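Local coordinates for protein 361aa long hypothetical D-aminopeptidase (PDB 2DRH) that probably acts as an aminopeptidase of the S58 family, although its substrate and physiological role have not been established, at residues 72-83 with 273-282; 208-216 with 266-274. All coordinates share one frame; numbering follows the deposited sequence.

Interaction 1 (72-83 with 273-282); sequences FVMNGYSKPVGL and AYNGSGDIAV
Asn-75 sends its side-chain amide into the turn of 273-282, where a single nitrogen, ND2, serves two carbonyls: Ser-277 O at 2.6 Å and Asn-275 O at 3.0 Å. Both acceptors lie close to the amide plane, so each N-H has its own target, although ND2 stands well above the plane of either carbonyl. With CG anti to the backbone N (chi1 -172°), the group lies across the type I turn from Tyr-274 to Ser-277, while OD1 bonds to Arg-257 of the third subunit. Tyr-77 approaches the same turn with one ring face, over which Gly-276 CA sits in a CH-pi contact, 3.8 Å from the centroid. Ile-280 lies side by side with Val-73, and its CD1 turns to Pro-80 CG at 3.7 Å, the Ile-280 and Pro-80 side chains crossing at about a right angle. Gly-278 has no room for a CB, which would clash with Tyr-77 O. One water donates to both Ser-78 OG and Gly-278 O; Ser-78 OG also bonds to Glu-135. Asp-279 O accepts from both Met-74 N (3.0 Å) and Asn-75 N (3.2 Å), the signature of a classic beta bulge between antiparallel strands 65-73/75-76 and 278-285.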
loop_
_atom_site.group_PDB
_atom_site.type_symbol
_atom_site.label_atom_id
_atom_site.label_comp_id
_atom_site.label_asym_id
_atom_site.label_seq_id
_atom_site.Cartn_x
_atom_site.Cartn_y
_atom_site.Cartn_z
ATOM N N PHE A 72 0.709 -7.253 -7.995
ATOM C CA PHE A 72 1.821 -6.710 -7.238
ATOM C C PHE A 72 2.807 -5.965 -8.131
ATOM O O PHE A 72 3.260 -6.484 -9.153
ATOM C CB PHE A 72 2.573 -7.822 -6.511
ATOM C CG PHE A 72 3.843 -7.355 -5.846
ATOM C CD1 PHE A 72 3.801 -6.430 -4.801
ATOM C CD2 PHE A 72 5.083 -7.835 -6.269
ATOM C CE1 PHE A 72 4.971 -5.996 -4.190
ATOM C CE2 PHE A 72 6.262 -7.406 -5.663
ATOM C CZ PHE A 72 6.206 -6.489 -4.627
ATOM N N VAL A 73 3.130 -4.741 -7.744
ATOM C CA VAL A 73 4.092 -3.961 -8.503
ATOM C C VAL A 73 5.422 -4.114 -7.784
ATOM O O VAL A 73 5.571 -3.627 -6.665
ATOM C CB VAL A 73 3.717 -2.471 -8.538
ATOM C CG1 VAL A 73 4.757 -1.689 -9.352
ATOM C CG2 VAL A 73 2.332 -2.298 -9.154
ATOM N N MET A 74 6.368 -4.830 -8.395
ATOM C CA MET A 74 7.683 -4.997 -7.786
ATOM C C MET A 74 8.443 -3.683 -8.012
ATOM O O MET A 74 9.043 -3.131 -7.094
ATOM C CB MET A 74 8.442 -6.163 -8.427
ATOM C CG MET A 74 9.893 -6.285 -7.954
ATOM S SD MET A 74 10.080 -6.530 -6.172
ATOM C CE MET A 74 11.693 -7.247 -6.116
ATOM N N ASN A 75 8.414 -3.196 -9.246
ATOM C CA ASN A 75 9.053 -1.927 -9.581
ATOM C C ASN A 75 8.135 -1.199 -10.548
ATOM O O ASN A 75 7.889 -1.664 -11.663
ATOM C CB ASN A 75 10.435 -2.131 -10.202
ATOM C CG ASN A 75 11.194 -0.811 -10.369
ATOM O OD1 ASN A 75 11.237 0.011 -9.454
ATOM N ND2 ASN A 75 11.797 -0.616 -11.535
ATOM N N GLY A 76 7.624 -0.059 -10.090
ATOM C CA GLY A 76 6.704 0.742 -10.876
ATOM C C GLY A 76 7.210 1.610 -12.017
ATOM O O GLY A 76 6.578 2.612 -12.338
ATOM N N TYR A 77 8.335 1.269 -12.631
ATOM C CA TYR A 77 8.797 2.069 -13.768
ATOM C C TYR A 77 8.030 1.438 -14.914
ATOM O O TYR A 77 8.600 0.854 -15.833
ATOM C CB TYR A 77 10.299 1.906 -13.984
ATOM C CG TYR A 77 10.888 3.034 -14.790
ATOM C CD1 TYR A 77 10.595 3.178 -16.142
ATOM C CD2 TYR A 77 11.715 3.982 -14.189
ATOM C CE1 TYR A 77 11.112 4.242 -16.881
ATOM C CE2 TYR A 77 12.234 5.049 -14.914
ATOM C CZ TYR A 77 11.931 5.172 -16.259
ATOM O OH TYR A 77 12.453 6.222 -16.981
ATOM N N SER A 78 6.713 1.586 -14.844
ATOM C CA SER A 78 5.816 0.951 -15.784
ATOM C C SER A 78 4.576 1.822 -15.930
ATOM O O SER A 78 4.284 2.636 -15.061
ATOM C CB SER A 78 5.459 -0.431 -15.196
ATOM O OG SER A 78 4.723 -1.244 -16.080
ATOM N N LYS A 79 3.852 1.647 -17.033
ATOM C CA LYS A 79 2.641 2.417 -17.301
ATOM C C LYS A 79 1.411 1.511 -17.477
ATOM O O LYS A 79 0.775 1.502 -18.535
ATOM C CB LYS A 79 2.830 3.263 -18.568
ATOM C CG LYS A 79 3.827 4.433 -18.447
ATOM C CD LYS A 79 5.269 3.993 -18.124
ATOM C CE LYS A 79 6.286 5.101 -18.528
ATOM N NZ LYS A 79 7.682 4.797 -18.081
ATOM N N PRO A 80 1.065 0.728 -16.446
ATOM C CA PRO A 80 -0.108 -0.151 -16.575
ATOM C C PRO A 80 -1.426 0.614 -16.459
ATOM O O PRO A 80 -1.510 1.640 -15.787
ATOM C CB PRO A 80 0.078 -1.145 -15.432
ATOM C CG PRO A 80 0.729 -0.282 -14.369
ATOM C CD PRO A 80 1.770 0.494 -15.172
ATOM N N VAL A 81 -2.447 0.095 -17.126
ATOM C CA VAL A 81 -3.771 0.679 -17.117
ATOM C C VAL A 81 -4.726 -0.354 -16.509
ATOM O O VAL A 81 -4.748 -1.512 -16.940
ATOM C CB VAL A 81 -4.226 0.993 -18.558
ATOM C CG1 VAL A 81 -5.632 1.578 -18.553
ATOM C CG2 VAL A 81 -3.235 1.944 -19.215
ATOM N N GLY A 82 -5.486 0.060 -15.499
ATOM C CA GLY A 82 -6.446 -0.838 -14.879
ATOM C C GLY A 82 -6.158 -1.420 -13.503
ATOM O O GLY A 82 -7.039 -2.048 -12.921
ATOM N N LEU A 83 -4.961 -1.219 -12.957
ATOM C CA LEU A 83 -4.658 -1.796 -11.642
ATOM C C LEU A 83 -5.382 -1.207 -10.429
ATOM O O LEU A 83 -5.672 -1.932 -9.471
ATOM C CB LEU A 83 -3.151 -1.751 -11.368
ATOM C CG LEU A 83 -2.230 -2.539 -12.298
ATOM C CD1 LEU A 83 -0.790 -2.311 -11.861
ATOM C CD2 LEU A 83 -2.591 -4.024 -12.264
ATOM N N ALA A 273 15.266 -6.306 -10.808
ATOM C CA ALA A 273 14.380 -5.147 -10.840
ATOM C C ALA A 273 15.182 -3.838 -10.811
ATOM O O ALA A 273 15.058 -3.038 -9.883
ATOM C CB ALA A 273 13.404 -5.196 -9.660
ATOM N N TYR A 274 16.013 -3.627 -11.825
ATOM C CA TYR A 274 16.795 -2.396 -11.892
ATOM C C TYR A 274 15.845 -1.204 -11.900
ATOM O O TYR A 274 14.630 -1.352 -12.092
ATOM C CB TYR A 274 17.674 -2.383 -13.147
ATOM C CG TYR A 274 18.741 -3.454 -13.137
ATOM C CD1 TYR A 274 19.556 -3.641 -12.018
ATOM C CD2 TYR A 274 18.946 -4.273 -14.247
ATOM C CE1 TYR A 274 20.550 -4.622 -12.004
ATOM C CE2 TYR A 274 19.940 -5.256 -14.244
ATOM C CZ TYR A 274 20.735 -5.422 -13.121
ATOM O OH TYR A 274 21.723 -6.377 -13.125
ATOM N N ASN A 275 16.405 -0.015 -11.700
ATOM C CA ASN A 275 15.601 1.190 -11.653
ATOM C C ASN A 275 14.555 1.378 -12.748
ATOM O O ASN A 275 13.404 1.702 -12.454
ATOM C CB ASN A 275 16.487 2.427 -11.639
ATOM C CG ASN A 275 15.676 3.694 -11.607
ATOM O OD1 ASN A 275 14.994 3.983 -10.620
ATOM N ND2 ASN A 275 15.727 4.456 -12.691
ATOM N N GLY A 276 14.960 1.211 -14.003
ATOM C CA GLY A 276 14.028 1.399 -15.098
ATOM C C GLY A 276 13.259 0.162 -15.548
ATOM O O GLY A 276 12.641 0.168 -16.613
ATOM N N SER A 277 13.275 -0.893 -14.747
ATOM C CA SER A 277 12.578 -2.113 -15.132
ATOM C C SER A 277 11.161 -2.204 -14.574
ATOM O O SER A 277 10.958 -2.313 -13.363
ATOM C CB SER A 277 13.381 -3.334 -14.692
ATOM O OG SER A 277 12.864 -4.510 -15.277
ATOM N N GLY A 278 10.185 -2.153 -15.468
ATOM C CA GLY A 278 8.802 -2.253 -15.055
ATOM C C GLY A 278 8.422 -3.704 -14.795
ATOM O O GLY A 278 8.035 -4.433 -15.709
ATOM N N ASP A 279 8.548 -4.118 -13.541
ATOM C CA ASP A 279 8.225 -5.479 -13.142
ATOM C C ASP A 279 6.882 -5.523 -12.416
ATOM O O ASP A 279 6.723 -4.962 -11.324
ATOM C CB ASP A 279 9.335 -6.024 -12.256
ATOM C CG ASP A 279 10.696 -5.973 -12.934
ATOM O OD1 ASP A 279 10.765 -5.562 -14.114
ATOM O OD2 ASP A 279 11.700 -6.347 -12.288
ATOM N N ILE A 280 5.911 -6.181 -13.042
ATOM C CA ILE A 280 4.574 -6.287 -12.478
ATOM C C ILE A 280 3.956 -7.669 -12.702
ATOM O O ILE A 280 4.114 -8.276 -13.765
ATOM C CB ILE A 280 3.646 -5.236 -13.098
ATOM C CG1 ILE A 280 4.158 -3.833 -12.758
ATOM C CG2 ILE A 280 2.213 -5.447 -12.615
ATOM C CD1 ILE A 280 3.372 -2.745 -13.424
ATOM N N ALA A 281 3.249 -8.145 -11.686
ATOM C CA ALA A 281 2.592 -9.444 -11.724
ATOM C C ALA A 281 1.099 -9.290 -11.489
ATOM O O ALA A 281 0.674 -8.547 -10.608
ATOM C CB ALA A 281 3.183 -10.347 -10.659
ATOM N N VAL A 282 0.304 -9.987 -12.291
ATOM C CA VAL A 282 -1.142 -9.952 -12.145
ATOM C C VAL A 282 -1.650 -11.391 -12.014
ATOM O O VAL A 282 -1.394 -12.229 -12.872
ATOM C CB VAL A 282 -1.808 -9.270 -13.358
ATOM C CG1 VAL A 282 -3.317 -9.382 -13.251
ATOM C CG2 VAL A 282 -1.398 -7.792 -13.416
HETATM O O HOH W 1 6.793 -2.657 -17.494
#

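Interaction 2 (208-216 with 266-274); sequences NFGRREDLT and LARTGGYAY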
loop_
_atom_site.group_PDB
_atom_site.type_symbol
_atom_site.label_atom_id
_atom_site.label_comp_id
_atom_site.label_asym_id
_atom_site.label_seq_id
_atom_site.Cartn_x
_atom_site.Cartn_y
_atom_site.Cartn_z
ATOM N N ASN A 208 11.518 -8.660 -20.829
ATOM C CA ASN A 208 12.207 -7.558 -21.487
ATOM C C ASN A 208 13.151 -6.895 -20.495
ATOM O O ASN A 208 13.217 -5.668 -20.411
ATOM C CB ASN A 208 11.180 -6.542 -22.002
ATOM C CG ASN A 208 11.817 -5.426 -22.811
ATOM O OD1 ASN A 208 12.449 -5.671 -23.844
ATOM N ND2 ASN A 208 11.657 -4.194 -22.343
ATOM N N PHE A 209 13.894 -7.716 -19.757
ATOM C CA PHE A 209 14.810 -7.215 -18.731
ATOM C C PHE A 209 16.138 -7.954 -18.677
ATOM O O PHE A 209 16.397 -8.887 -19.444
ATOM C CB PHE A 209 14.171 -7.366 -17.350
ATOM C CG PHE A 209 14.074 -8.804 -16.892
ATOM C CD1 PHE A 209 13.066 -9.641 -17.378
ATOM C CD2 PHE A 209 15.021 -9.339 -16.024
ATOM C CE1 PHE A 209 13.008 -11.000 -17.003
ATOM C CE2 PHE A 209 14.974 -10.694 -15.643
ATOM C CZ PHE A 209 13.966 -11.520 -16.135
ATOM N N GLY A 210 16.971 -7.516 -17.737
ATOM C CA GLY A 210 18.248 -8.155 -17.487
ATOM C C GLY A 210 19.476 -7.830 -18.297
ATOM O O GLY A 210 19.402 -7.532 -19.491
ATOM N N ARG A 211 20.615 -7.882 -17.607
ATOM C CA ARG A 211 21.928 -7.660 -18.206
ATOM C C ARG A 211 22.354 -9.052 -18.660
ATOM O O ARG A 211 21.899 -10.052 -18.098
ATOM C CB ARG A 211 22.928 -7.157 -17.161
ATOM C CG ARG A 211 22.884 -5.675 -16.855
ATOM C CD ARG A 211 23.612 -5.417 -15.544
ATOM N NE ARG A 211 24.235 -4.098 -15.474
ATOM C CZ ARG A 211 25.303 -3.738 -16.180
ATOM N NH1 ARG A 211 25.871 -4.598 -17.016
ATOM N NH2 ARG A 211 25.814 -2.523 -16.038
ATOM N N ARG A 212 23.227 -9.122 -19.654
ATOM C CA ARG A 212 23.679 -10.409 -20.166
ATOM C C ARG A 212 24.213 -11.345 -19.080
ATOM O O ARG A 212 23.843 -12.521 -19.029
ATOM C CB ARG A 212 24.760 -10.196 -21.238
ATOM C CG ARG A 212 25.376 -11.487 -21.767
ATOM C CD ARG A 212 24.336 -12.379 -22.433
ATOM N NE ARG A 212 23.861 -11.834 -23.701
ATOM C CZ ARG A 212 24.610 -11.724 -24.793
ATOM N NH1 ARG A 212 25.876 -12.122 -24.779
ATOM N NH2 ARG A 212 24.097 -11.208 -25.899
ATOM N N GLU A 213 25.069 -10.816 -18.211
ATOM C CA GLU A 213 25.679 -11.605 -17.149
ATOM C C GLU A 213 24.806 -11.995 -15.960
ATOM O O GLU A 213 25.245 -12.779 -15.114
ATOM C CB GLU A 213 26.941 -10.904 -16.630
ATOM C CG GLU A 213 26.817 -9.394 -16.518
ATOM C CD GLU A 213 26.611 -8.737 -17.874
ATOM O OE1 GLU A 213 27.434 -8.984 -18.781
ATOM O OE2 GLU A 213 25.630 -7.982 -18.036
ATOM N N ASP A 214 23.591 -11.465 -15.873
ATOM C CA ASP A 214 22.729 -11.826 -14.755
ATOM C C ASP A 214 22.057 -13.185 -14.981
ATOM O O ASP A 214 21.818 -13.933 -14.034
ATOM C CB ASP A 214 21.639 -10.769 -14.537
ATOM C CG ASP A 214 22.204 -9.384 -14.244
ATOM O OD1 ASP A 214 23.231 -9.278 -13.538
ATOM O OD2 ASP A 214 21.600 -8.400 -14.713
ATOM N N LEU A 215 21.769 -13.496 -16.241
ATOM C CA LEU A 215 21.089 -14.735 -16.614
ATOM C C LEU A 215 21.471 -15.966 -15.793
ATOM O O LEU A 215 22.621 -16.420 -15.792
ATOM C CB LEU A 215 21.291 -15.011 -18.112
ATOM C CG LEU A 215 20.555 -16.222 -18.710
ATOM C CD1 LEU A 215 19.061 -16.154 -18.407
ATOM C CD2 LEU A 215 20.793 -16.260 -20.209
ATOM N N THR A 216 20.476 -16.503 -15.094
ATOM C CA THR A 216 20.656 -17.678 -14.258
ATOM C C THR A 216 19.625 -18.722 -14.673
ATOM O O THR A 216 18.423 -18.474 -14.593
ATOM C CB THR A 216 20.436 -17.317 -12.786
ATOM O OG1 THR A 216 21.220 -16.158 -12.469
ATOM C CG2 THR A 216 20.845 -18.476 -11.881
ATOM N N LEU A 266 11.162 -14.653 -10.823
ATOM C CA LEU A 266 11.898 -13.633 -11.560
ATOM C C LEU A 266 13.326 -13.524 -11.026
ATOM O O LEU A 266 14.286 -13.607 -11.782
ATOM C CB LEU A 266 11.184 -12.281 -11.428
ATOM C CG LEU A 266 11.859 -10.999 -11.942
ATOM C CD1 LEU A 266 12.197 -11.145 -13.412
ATOM C CD2 LEU A 266 10.926 -9.803 -11.727
ATOM N N ALA A 267 13.451 -13.349 -9.716
ATOM C CA ALA A 267 14.752 -13.216 -9.062
ATOM C C ALA A 267 15.695 -14.385 -9.337
ATOM O O ALA A 267 16.905 -14.196 -9.494
ATOM C CB ALA A 267 14.556 -13.067 -7.566
ATOM N N ARG A 268 15.129 -15.589 -9.388
ATOM C CA ARG A 268 15.895 -16.800 -9.612
ATOM C C ARG A 268 16.503 -16.929 -11.012
ATOM O O ARG A 268 17.432 -17.700 -11.200
ATOM C CB ARG A 268 15.035 -18.029 -9.268
ATOM C CG ARG A 268 14.827 -18.203 -7.758
ATOM C CD ARG A 268 13.898 -19.372 -7.406
ATOM N NE ARG A 268 14.467 -20.679 -7.733
ATOM C CZ ARG A 268 15.299 -21.364 -6.951
ATOM N NH1 ARG A 268 15.674 -20.875 -5.775
ATOM N NH2 ARG A 268 15.753 -22.550 -7.344
ATOM N N THR A 269 15.989 -16.185 -11.988
ATOM C CA THR A 269 16.555 -16.232 -13.329
ATOM C C THR A 269 17.560 -15.086 -13.507
ATOM O O THR A 269 18.154 -14.936 -14.574
ATOM C CB THR A 269 15.477 -16.090 -14.436
ATOM O OG1 THR A 269 14.882 -14.789 -14.357
ATOM C CG2 THR A 269 14.394 -17.160 -14.290
ATOM N N GLY A 270 17.758 -14.288 -12.460
ATOM C CA GLY A 270 18.681 -13.167 -12.551
ATOM C C GLY A 270 17.985 -11.813 -12.641
ATOM O O GLY A 270 18.591 -10.816 -13.064
ATOM N N GLY A 271 16.711 -11.772 -12.252
ATOM C CA GLY A 271 15.956 -10.529 -12.286
ATOM C C GLY A 271 16.142 -9.747 -10.993
ATOM O O GLY A 271 15.711 -10.195 -9.923
ATOM N N TYR A 272 16.773 -8.574 -11.098
ATOM C CA TYR A 272 17.049 -7.725 -9.944
ATOM C C TYR A 272 16.179 -6.469 -9.854
ATOM O O TYR A 272 16.343 -5.661 -8.931
ATOM C CB TYR A 272 18.527 -7.306 -9.941
ATOM C CG TYR A 272 19.499 -8.468 -9.843
ATOM C CD1 TYR A 272 19.897 -9.168 -10.980
ATOM C CD2 TYR A 272 19.993 -8.884 -8.609
ATOM C CE1 TYR A 272 20.761 -10.254 -10.889
ATOM C CE2 TYR A 272 20.857 -9.970 -8.505
ATOM C CZ TYR A 272 21.236 -10.653 -9.649
ATOM O OH TYR A 272 22.078 -11.745 -9.552
ATOM N N ALA A 273 15.266 -6.306 -10.808
ATOM C CA ALA A 273 14.380 -5.147 -10.840
ATOM C C ALA A 273 15.182 -3.838 -10.811
ATOM O O ALA A 273 15.058 -3.038 -9.883
ATOM C CB ALA A 273 13.404 -5.196 -9.660
ATOM N N TYR A 274 16.013 -3.627 -11.825
ATOM C CA TYR A 274 16.795 -2.396 -11.892
ATOM C C TYR A 274 15.845 -1.204 -11.900
ATOM O O TYR A 274 14.630 -1.352 -12.092
ATOM C CB TYR A 274 17.674 -2.383 -13.147
ATOM C CG TYR A 274 18.741 -3.454 -13.137
ATOM C CD1 TYR A 274 19.556 -3.641 -12.018
ATOM C CD2 TYR A 274 18.946 -4.273 -14.247
ATOM C CE1 TYR A 274 20.550 -4.622 -12.004
ATOM C CE2 TYR A 274 19.940 -5.256 -14.244
ATOM C CZ TYR A 274 20.735 -5.422 -13.121
ATOM O OH TYR A 274 21.723 -6.377 -13.125
HETATM O O HOH W 2 22.579 -13.347 -11.517
#
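Phe-209 and Leu-266 form the tight side of this contact, in which the loop 208-216 closes on a helix C-terminus finished by a Schellman motif at Gly-270. Leu-266 CD1 rests over the phenyl face, 3.7 Å from the ring centroid, while Thr-269 OG1 lies at the ring edge. Phe-209 holds CG between its backbone N and carbonyl carbon (chi1 71°), which turns the ring onto the helix end. Gly-270 leaves no space for a CB, since Asp-214 O would collide with it, and Thr-216 N bonds to Thr-269 O at 2.8 Å. A water bridges buried residues, donating to Asp-214 O and bonding to Tyr-272 OH. Toward solvent the packing gives way: the exposed Arg-211 crosses the partly exposed Tyr-274 at about a right angle, with CD 3.2 Å from Tyr-274 OH, and its NH1 forms a long salt bridge to Glu-213 OE2. Replacing the buried Asp-214 with an alanine would probably leave Tyr-274 OH and Arg-211 N without their shared acceptor and let the tyrosine ring turn more freely. That acceptor, Asp-214 OD2, takes Tyr-274 OH at 2.6 Å on its syn side and Arg-211 N at 3.1 Å from the opposite face of the carboxylate.

In the fold
The two contacts illustrate how one chain connection can serve both a sheet and a helix end. Interaction 1 joins strands of the mixed sheet; interaction 2 fixes the end of helix 252-268 against the loop following strand 198-207. Their shared residues, Ala-273 and Tyr-274, lie on the link from this helix to strand 278-285. Both contacts are largely buried, but the centre of interaction 1 lies about 12 Å from the centre of the chain, that of interaction 2 about 16 Å. Antiparallel backbone pairing, broken by a bulge, is joined in the former by a side-chain amide gripping a turn, whereas isolated bonds and a carboxylate serve the irregular loop. They meet where Asp-279 OD2 packs on Leu-266 CD2 at 3.6 Å, and both touch the third subunit.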